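Local coordinates for protein glutathione S-transferase domain (Xanthobacter autotrophicus, PDB 4HZ2) that binds glutathione and probably works as a glutathione transferase, with a small N-terminal domain joined to an all-helical C-terminal domain in a two-chain assembly, at residues N29-G32 and N33-K36; H113-L116 and F117-Q120; A182-A185 and Y186-A190. All coordinates share one frame; numbering follows the deposited sequence.

Interaction 1: N29-G32 and N33-K36. With GSH (glutathione), chain F.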
loop_
_atom_site.group_PDB
_atom_site.type_symbol
_atom_site.label_atom_id
_atom_site.label_comp_id
_atom_site.label_asym_id
_atom_site.label_seq_id
_atom_site.Cartn_x
_atom_site.Cartn_y
_atom_site.Cartn_z
ATOM N N ASN B 29 -3.731 -14.265 15.772
ATOM C CA ASN B 29 -3.680 -15.602 15.195
ATOM C C ASN B 29 -4.720 -15.694 14.072
ATOM O O ASN B 29 -5.888 -15.373 14.296
ATOM C CB ASN B 29 -4.012 -16.618 16.293
ATOM C CG ASN B 29 -3.708 -18.046 15.882
ATOM O OD1 ASN B 29 -3.094 -18.285 14.845
ATOM N ND2 ASN B 29 -4.117 -19.002 16.710
ATOM N N GLY B 30 -4.304 -16.133 12.886
ATOM C CA GLY B 30 -5.190 -16.212 11.722
ATOM C C GLY B 30 -5.028 -15.073 10.720
ATOM O O GLY B 30 -5.449 -15.173 9.580
ATOM N N SER B 31 -4.430 -13.973 11.138
ATOM C CA SER B 31 -4.194 -12.813 10.264
ATOM C C SER B 31 -3.087 -13.051 9.244
ATOM O O SER B 31 -1.959 -13.450 9.583
ATOM C CB SER B 31 -3.786 -11.606 11.113
ATOM O OG SER B 31 -3.238 -10.556 10.305
ATOM N N GLY B 32 -3.415 -12.824 7.968
ATOM C CA GLY B 32 -2.440 -12.938 6.890
ATOM C C GLY B 32 -1.355 -11.890 7.007
ATOM O O GLY B 32 -0.188 -12.170 6.701
ATOM N N ASN B 33 -1.725 -10.674 7.412
ATOM C CA ASN B 33 -0.697 -9.617 7.565
ATOM C C ASN B 33 0.303 -9.983 8.657
ATOM O O ASN B 33 1.506 -9.733 8.505
ATOM C CB ASN B 33 -1.319 -8.240 7.810
ATOM C CG ASN B 33 -2.032 -7.710 6.572
ATOM O OD1 ASN B 33 -1.513 -7.818 5.452
ATOM N ND2 ASN B 33 -3.242 -7.162 6.755
ATOM N N CYS B 34 -0.181 -10.607 9.727
ATOM C CA CYS B 34 0.699 -11.039 10.812
ATOM C C CYS B 34 1.528 -12.243 10.379
ATOM O O CYS B 34 2.708 -12.335 10.730
ATOM C CB CYS B 34 -0.139 -11.349 12.057
ATOM S SG CYS B 34 -0.927 -9.823 12.692
ATOM N N TRP B 35 0.929 -13.142 9.589
ATOM C CA TRP B 35 1.672 -14.245 9.005
ATOM C C TRP B 35 2.908 -13.736 8.217
ATOM O O TRP B 35 3.977 -14.371 8.262
ATOM C CB TRP B 35 0.753 -15.127 8.123
ATOM C CG TRP B 35 1.460 -16.179 7.345
ATOM C CD1 TRP B 35 1.649 -17.501 7.701
ATOM C CD2 TRP B 35 2.070 -16.021 6.053
ATOM N NE1 TRP B 35 2.357 -18.159 6.714
ATOM C CE2 TRP B 35 2.615 -17.275 5.689
ATOM C CE3 TRP B 35 2.224 -14.933 5.176
ATOM C CZ2 TRP B 35 3.292 -17.473 4.481
ATOM C CZ3 TRP B 35 2.899 -15.133 3.971
ATOM C CH2 TRP B 35 3.420 -16.396 3.636
ATOM N N LYS B 36 2.764 -12.625 7.471
ATOM C CA LYS B 36 3.896 -12.094 6.686
ATOM C C LYS B 36 5.090 -11.863 7.606
ATOM O O LYS B 36 6.231 -12.204 7.263
ATOM C CB LYS B 36 3.577 -10.756 6.008
ATOM C CG LYS B 36 2.488 -10.847 4.923
ATOM C CD LYS B 36 2.001 -9.457 4.550
ATOM C CE LYS B 36 0.837 -9.428 3.580
ATOM N NZ LYS B 36 0.402 -8.018 3.338
HETATM N N1 GSH F . -1.419 -1.798 6.122
HETATM C CA1 GSH F . -1.448 -2.680 7.342
HETATM C C1 GSH F . -0.443 -3.804 7.230
HETATM O O11 GSH F . 0.229 -4.123 8.250
HETATM O O12 GSH F . -0.319 -4.406 6.113
HETATM C CB1 GSH F . -2.833 -3.276 7.580
HETATM C CG1 GSH F . -2.779 -4.137 8.825
HETATM C CD1 GSH F . -4.156 -4.435 9.374
HETATM O OE1 GSH F . -5.164 -4.150 8.723
HETATM N N2 GSH F . -4.181 -5.032 10.581
HETATM C CA2 GSH F . -5.440 -5.434 11.206
HETATM C C2 GSH F . -5.677 -4.660 12.476
HETATM O O2 GSH F . -4.737 -4.435 13.265
HETATM C CB2 GSH F . -5.485 -6.983 11.339
HETATM S SG2 GSH F . -5.111 -7.941 9.802
HETATM N N3 GSH F . -6.921 -4.225 12.714
HETATM C CA3 GSH F . -7.190 -2.899 13.267
HETATM C C3 GSH F . -7.789 -2.893 14.657
HETATM O O31 GSH F . -7.910 -1.793 15.249
HETATM O O32 GSH F . -8.145 -3.979 15.165
#
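Ser31 and Cys34 meet where the loop turns into helix, an instance of the N-cap. A chi1 of 166° turns the Ser31 hydroxyl away from its own N and back to the start of the helix, where it caps Cys34 N (N to OG 3.1 Å). The Cys34 side chain runs alongside, its SG 3.7 Å from Ser31 CB. The same Ser31 OG faces the glutathione thiol, SG2 lying 3.3 Å away.

Between them in sequence, the Asn33 amide divides its partners. OD1 accepts from Lys36 NZ at 2.9 Å, almost straight on to the carbonyl oxygen (C=O...N 163°), while ND2 bonds to Glu124 and merely touches GSH SG2 (3.7 Å). Lys36 reaches OD1 with an extended chain whose CG passes Gly32 O at 3.5 Å, and its ammonium also forms a salt bridge with Glu119. Replacing Asn33 by alanine is likely to cost Lys36 one of its acceptors and leave Glu124 without the amide N-H it holds. Trp35 leaves in another direction: CB rests 3.4 Å from Gly32 O, and NE1 bonds to Asn217 O.

The turn thus links strand 24-27 to helix 32-43 of the thioredoxin-like domain, with helices 107-137 and 178-187 packed against it.

Interaction 2: H113-L116 and F117-Q120. With GSH (glutathione), chain F.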
loop_
_atom_site.group_PDB
_atom_site.type_symbol
_atom_site.label_atom_id
_atom_site.label_comp_id
_atom_site.label_asym_id
_atom_site.label_seq_id
_atom_site.Cartn_x
_atom_site.Cartn_y
_atom_site.Cartn_z
ATOM N N HIS B 113 8.400 -3.925 -5.415
ATOM C CA HIS B 113 7.617 -2.813 -4.855
ATOM C C HIS B 113 6.247 -2.727 -5.478
ATOM O O HIS B 113 5.266 -2.504 -4.767
ATOM C CB HIS B 113 8.333 -1.466 -5.029
ATOM C CG HIS B 113 9.617 -1.375 -4.273
ATOM N ND1 HIS B 113 10.677 -0.611 -4.705
ATOM C CD2 HIS B 113 9.991 -1.894 -3.065
ATOM C CE1 HIS B 113 11.664 -0.689 -3.819
ATOM N NE2 HIS B 113 11.282 -1.473 -2.828
ATOM N N GLU B 114 6.186 -2.852 -6.809
ATOM C CA GLU B 114 4.893 -2.758 -7.515
ATOM C C GLU B 114 3.890 -3.774 -6.989
ATOM O O GLU B 114 2.737 -3.434 -6.706
ATOM C CB GLU B 114 5.079 -2.917 -9.025
ATOM C CG GLU B 114 5.869 -1.789 -9.639
ATOM C CD GLU B 114 6.127 -2.025 -11.112
ATOM O OE1 GLU B 114 5.926 -3.190 -11.550
ATOM O OE2 GLU B 114 6.548 -1.074 -11.817
ATOM N N TRP B 115 4.322 -5.023 -6.842
ATOM C CA TRP B 115 3.419 -6.038 -6.307
ATOM C C TRP B 115 3.025 -5.739 -4.851
ATOM O O TRP B 115 1.890 -6.036 -4.447
ATOM C CB TRP B 115 4.021 -7.449 -6.415
ATOM C CG TRP B 115 4.080 -7.953 -7.787
ATOM C CD1 TRP B 115 5.209 -8.308 -8.499
ATOM C CD2 TRP B 115 2.956 -8.293 -8.624
ATOM N NE1 TRP B 115 4.844 -8.780 -9.759
ATOM C CE2 TRP B 115 3.473 -8.826 -9.826
ATOM C CE3 TRP B 115 1.564 -8.211 -8.462
ATOM C CZ2 TRP B 115 2.648 -9.205 -10.891
ATOM C CZ3 TRP B 115 0.727 -8.626 -9.529
ATOM C CH2 TRP B 115 1.290 -9.124 -10.721
ATOM N N LEU B 116 3.946 -5.185 -4.057
ATOM C CA LEU B 116 3.586 -4.899 -2.664
ATOM C C LEU B 116 2.529 -3.796 -2.579
ATOM O O LEU B 116 1.648 -3.861 -1.704
ATOM C CB LEU B 116 4.829 -4.467 -1.851
ATOM C CG LEU B 116 5.968 -5.481 -1.730
ATOM C CD1 LEU B 116 7.114 -4.888 -0.925
ATOM C CD2 LEU B 116 5.475 -6.773 -1.056
ATOM N N PHE B 117 2.612 -2.762 -3.435
ATOM C CA PHE B 117 1.590 -1.727 -3.392
ATOM C C PHE B 117 0.276 -2.205 -4.013
ATOM O O PHE B 117 -0.821 -1.886 -3.511
ATOM C CB PHE B 117 2.090 -0.384 -3.982
ATOM C CG PHE B 117 3.128 0.256 -3.131
ATOM C CD1 PHE B 117 2.789 0.805 -1.898
ATOM C CD2 PHE B 117 4.439 0.264 -3.540
ATOM C CE1 PHE B 117 3.760 1.381 -1.062
ATOM C CE2 PHE B 117 5.439 0.818 -2.724
ATOM C CZ PHE B 117 5.091 1.390 -1.482
ATOM N N PHE B 118 0.386 -2.992 -5.089
ATOM C CA PHE B 118 -0.797 -3.683 -5.605
ATOM C C PHE B 118 -1.482 -4.488 -4.513
ATOM O O PHE B 118 -2.719 -4.442 -4.349
ATOM C CB PHE B 118 -0.442 -4.574 -6.815
ATOM C CG PHE B 118 -1.507 -5.571 -7.179
ATOM C CD1 PHE B 118 -2.564 -5.215 -8.026
ATOM C CD2 PHE B 118 -1.419 -6.900 -6.737
ATOM C CE1 PHE B 118 -3.524 -6.162 -8.378
ATOM C CE2 PHE B 118 -2.375 -7.844 -7.087
ATOM C CZ PHE B 118 -3.419 -7.474 -7.935
ATOM N N GLU B 119 -0.685 -5.227 -3.741
ATOM C CA GLU B 119 -1.268 -6.028 -2.685
ATOM C C GLU B 119 -2.066 -5.152 -1.692
ATOM O O GLU B 119 -3.183 -5.492 -1.275
ATOM C CB GLU B 119 -0.198 -6.875 -1.964
ATOM C CG GLU B 119 -0.806 -7.857 -1.005
ATOM C CD GLU B 119 -0.758 -7.387 0.468
ATOM O OE1 GLU B 119 -0.083 -6.387 0.774
ATOM O OE2 GLU B 119 -1.410 -8.025 1.329
ATOM N N GLN B 120 -1.488 -4.044 -1.273
ATOM C CA GLN B 120 -2.130 -3.248 -0.234
ATOM C C GLN B 120 -3.334 -2.463 -0.750
ATOM O O GLN B 120 -4.262 -2.171 0.001
ATOM C CB GLN B 120 -1.095 -2.304 0.394
ATOM C CG GLN B 120 -0.165 -3.034 1.353
ATOM C CD GLN B 120 -0.801 -3.398 2.662
ATOM O OE1 GLN B 120 -1.237 -2.510 3.404
ATOM N NE2 GLN B 120 -0.846 -4.717 2.979
HETATM N N1 GSH F . -1.419 -1.798 6.122
HETATM C CA1 GSH F . -1.448 -2.680 7.342
HETATM C C1 GSH F . -0.443 -3.804 7.230
HETATM O O11 GSH F . 0.229 -4.123 8.250
HETATM O O12 GSH F . -0.319 -4.406 6.113
HETATM C CB1 GSH F . -2.833 -3.276 7.580
HETATM C CG1 GSH F . -2.779 -4.137 8.825
HETATM C CD1 GSH F . -4.156 -4.435 9.374
HETATM O OE1 GSH F . -5.164 -4.150 8.723
HETATM N N2 GSH F . -4.181 -5.032 10.581
HETATM C CA2 GSH F . -5.440 -5.434 11.206
HETATM C C2 GSH F . -5.677 -4.660 12.476
HETATM O O2 GSH F . -4.737 -4.435 13.265
HETATM C CB2 GSH F . -5.485 -6.983 11.339
HETATM S SG2 GSH F . -5.111 -7.941 9.802
HETATM N N3 GSH F . -6.921 -4.225 12.714
HETATM C CA3 GSH F . -7.190 -2.899 13.267
HETATM C C3 GSH F . -7.789 -2.893 14.657
HETATM O O31 GSH F . -7.910 -1.793 15.249
HETATM O O32 GSH F . -8.145 -3.979 15.165
#
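Gln120 begins against Leu116, one turn earlier in the helix, and ends on glutathione. Its N donates to Leu116 O, and its CB and CG both lie near that same oxygen, CG at 3.6 Å. With the chain bent at chi2 (-74°), CD is carried away from the helix toward the tripeptide, 3.6 Å from GSH O12. At the tip the two amide atoms divide the work: OE1 accepts from GSH N1 at 2.8 Å, and NE2 makes a weak bond to the carboxylate oxygen O12. A firmer bond runs from NE2 to Glu119 OE1, 2.9 Å and fairly straight at 163°, in the Gln120 amide plane, meeting the carboxylate on its syn side but somewhat out of its plane. Glu119, itself held by Asn89 and Lys36, is a second-shell residue that probably helps fix which way round the amide sits.

Helix 107-137 is the long first helix of the all-helical domain of glutathione transferases, and here different faces of it serve ligand, core and dimer. On the core side Trp115 and Phe118 point the same way. The indole presents its edge to the phenyl face in an offset edge-to-face pair, centroids 5.5 Å apart and planes at 85°, with Trp115 CE3 3.7 Å from Phe118 CD2. Helix 144-165 packs on both rings. Phe117, whose CD2 lies 3.1 Å from His113 O, is directed at the partner chain and stacks on Phe117 of the second subunit.

Interaction 3: A182-A185 and Y186-A190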
loop_
_atom_site.group_PDB
_atom_site.type_symbol
_atom_site.label_atom_id
_atom_site.label_comp_id
_atom_site.label_asym_id
_atom_site.label_seq_id
_atom_site.Cartn_x
_atom_site.Cartn_y
_atom_site.Cartn_z
ATOM N N ALA B 182 4.036 -11.703 0.086
ATOM C CA ALA B 182 3.014 -10.718 0.383
ATOM C C ALA B 182 1.654 -11.122 -0.192
ATOM O O ALA B 182 0.634 -10.942 0.465
ATOM C CB ALA B 182 3.390 -9.317 -0.095
ATOM N N LEU B 183 1.642 -11.657 -1.418
ATOM C CA LEU B 183 0.369 -12.038 -2.058
ATOM C C LEU B 183 -0.077 -13.448 -1.657
ATOM O O LEU B 183 -1.275 -13.776 -1.740
ATOM C CB LEU B 183 0.430 -11.850 -3.581
ATOM C CG LEU B 183 0.284 -10.351 -3.944
ATOM C CD1 LEU B 183 1.019 -9.968 -5.217
ATOM C CD2 LEU B 183 -1.172 -9.896 -3.983
ATOM N N PHE B 184 0.865 -14.270 -1.192
ATOM C CA PHE B 184 0.522 -15.610 -0.731
ATOM C C PHE B 184 -0.261 -15.545 0.584
ATOM O O PHE B 184 -1.167 -16.355 0.826
ATOM C CB PHE B 184 1.780 -16.450 -0.580
ATOM C CG PHE B 184 1.541 -17.864 -0.124
ATOM C CD1 PHE B 184 1.380 -18.887 -1.055
ATOM C CD2 PHE B 184 1.512 -18.188 1.254
ATOM C CE1 PHE B 184 1.220 -20.196 -0.641
ATOM C CE2 PHE B 184 1.348 -19.500 1.663
ATOM C CZ PHE B 184 1.186 -20.501 0.712
ATOM N N ALA B 185 0.082 -14.558 1.422
ATOM C CA ALA B 185 -0.452 -14.446 2.782
ATOM C C ALA B 185 -1.960 -14.694 2.828
ATOM O O ALA B 185 -2.427 -15.530 3.593
ATOM C CB ALA B 185 -0.099 -13.069 3.366
ATOM N N TYR B 186 -2.729 -13.941 2.040
ATOM C CA TYR B 186 -4.176 -14.174 1.984
ATOM C C TYR B 186 -4.624 -15.062 0.836
ATOM O O TYR B 186 -5.640 -15.749 0.952
ATOM C CB TYR B 186 -4.940 -12.841 1.955
ATOM C CG TYR B 186 -4.851 -12.133 3.287
ATOM C CD1 TYR B 186 -5.649 -12.521 4.364
ATOM C CD2 TYR B 186 -3.960 -11.091 3.467
ATOM C CE1 TYR B 186 -5.591 -11.860 5.584
ATOM C CE2 TYR B 186 -3.881 -10.435 4.683
ATOM C CZ TYR B 186 -4.692 -10.833 5.733
ATOM O OH TYR B 186 -4.609 -10.179 6.945
ATOM N N THR B 187 -3.880 -15.058 -0.274
ATOM C CA THR B 187 -4.347 -15.821 -1.445
ATOM C C THR B 187 -4.403 -17.302 -1.119
ATOM O O THR B 187 -5.308 -18.014 -1.608
ATOM C CB THR B 187 -3.500 -15.561 -2.712
ATOM O OG1 THR B 187 -3.454 -14.149 -2.965
ATOM C CG2 THR B 187 -4.129 -16.231 -3.941
ATOM N N HIS B 188 -3.465 -17.802 -0.313
ATOM C CA HIS B 188 -3.476 -19.255 -0.014
ATOM C C HIS B 188 -4.717 -19.681 0.761
ATOM O O HIS B 188 -5.081 -20.851 0.757
ATOM C CB HIS B 188 -2.171 -19.774 0.629
ATOM C CG HIS B 188 -2.064 -19.599 2.119
ATOM N ND1 HIS B 188 -1.792 -18.376 2.713
ATOM C CD2 HIS B 188 -2.089 -20.512 3.128
ATOM C CE1 HIS B 188 -1.672 -18.547 4.026
ATOM N NE2 HIS B 188 -1.860 -19.831 4.305
ATOM N N ARG B 189 -5.388 -18.711 1.386
ATOM C CA ARG B 189 -6.592 -18.990 2.147
ATOM C C ARG B 189 -7.818 -18.375 1.445
ATOM O O ARG B 189 -8.832 -18.090 2.077
ATOM C CB ARG B 189 -6.451 -18.457 3.583
ATOM C CG ARG B 189 -5.260 -19.046 4.361
ATOM C CD ARG B 189 -5.232 -20.564 4.399
ATOM N NE ARG B 189 -6.491 -21.069 4.929
ATOM C CZ ARG B 189 -7.201 -22.078 4.419
ATOM N NH1 ARG B 189 -6.761 -22.777 3.379
ATOM N NH2 ARG B 189 -8.358 -22.419 4.978
ATOM N N ALA B 190 -7.739 -18.189 0.135
ATOM C CA ALA B 190 -8.794 -17.481 -0.596
ATOM C C ALA B 190 -10.149 -18.200 -0.505
ATOM O O ALA B 190 -11.207 -17.564 -0.638
ATOM C CB ALA B 190 -8.374 -17.303 -2.049
HETATM O O HOH W 1 -2.005 -11.727 0.497
#
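Ala182 and Tyr186, one turn apart, are joined through a water that donates to Ala182 O and accepts from Tyr186 N, both at 2.8 Å, in place of the direct backbone bond. The setting is the last part of helix 178-187 in the all-helical domain of the glutathione transferase fold, which runs into a type I turn from Thr187 to Ala190.

Leu183 comes next, and its carbonyl takes up the Thr187 side chain. Thr187 OG1, held beside its own N (chi1 -54°), donates to Leu183 O; the modelled 2.5 Å is very short, and Leu183 has alternate conformers, which makes the exact length doubtful. Thr187 N makes a longer bond to the same oxygen.

Phe184 bears the main side-chain contact. Its ring makes an offset stack with His188, planes only 6° apart and centroids separated by 4.4 Å, and His188 CB sits over the phenyl face 3.6 Å from its centroid. His188 is folded back into this position by a chi1 of 84°, which places CG between its N and its carbonyl carbon. Phe184 O is gripped twice, by His188 N at 2.9 Å and ND1 at 2.8 Å, from opposite faces of the carbonyl plane. With ND1 as donor and NE2 bonded to Ile219 N, the imidazole is fixed at both nitrogens, consistent with a neutral ring. Its second face is covered by Arg189 CG.

Ala185 closes the segment. Its methyl lies near the ring of Tyr186, a residue of the glutathione pocket whose OH bonds to Asn33 N, and Ala185 O sits at the imidazole edge, 3.1 Å from His188 CE1.

In the fold
Along the chain the three contacts come in series. Interaction 1 opens helix 32-43 in the N-terminal domain, whereas interactions 2 and 3 belong to helices 107-137 and 178-187 of the C-terminal domain. The centres of interactions 1 and 3 lie about 10 Å apart. Between interactions 2 and 3 the centres are about 13 Å apart. Interactions 1 and 2 have centres about 17 Å apart, yet each pair touches. Helices 107-137 and 178-187 meet at Leu116 CD2 and Ala182 CB, 3.4 Å apart, and Gly32 O rests 3.5 Å from Ala185 CB across the domain boundary. Interaction 1 lies at the glutathione thiol and along the glutamyl arm, interaction 2 at the glutamyl amino and carboxylate groups, so the tripeptide spans the domain junction.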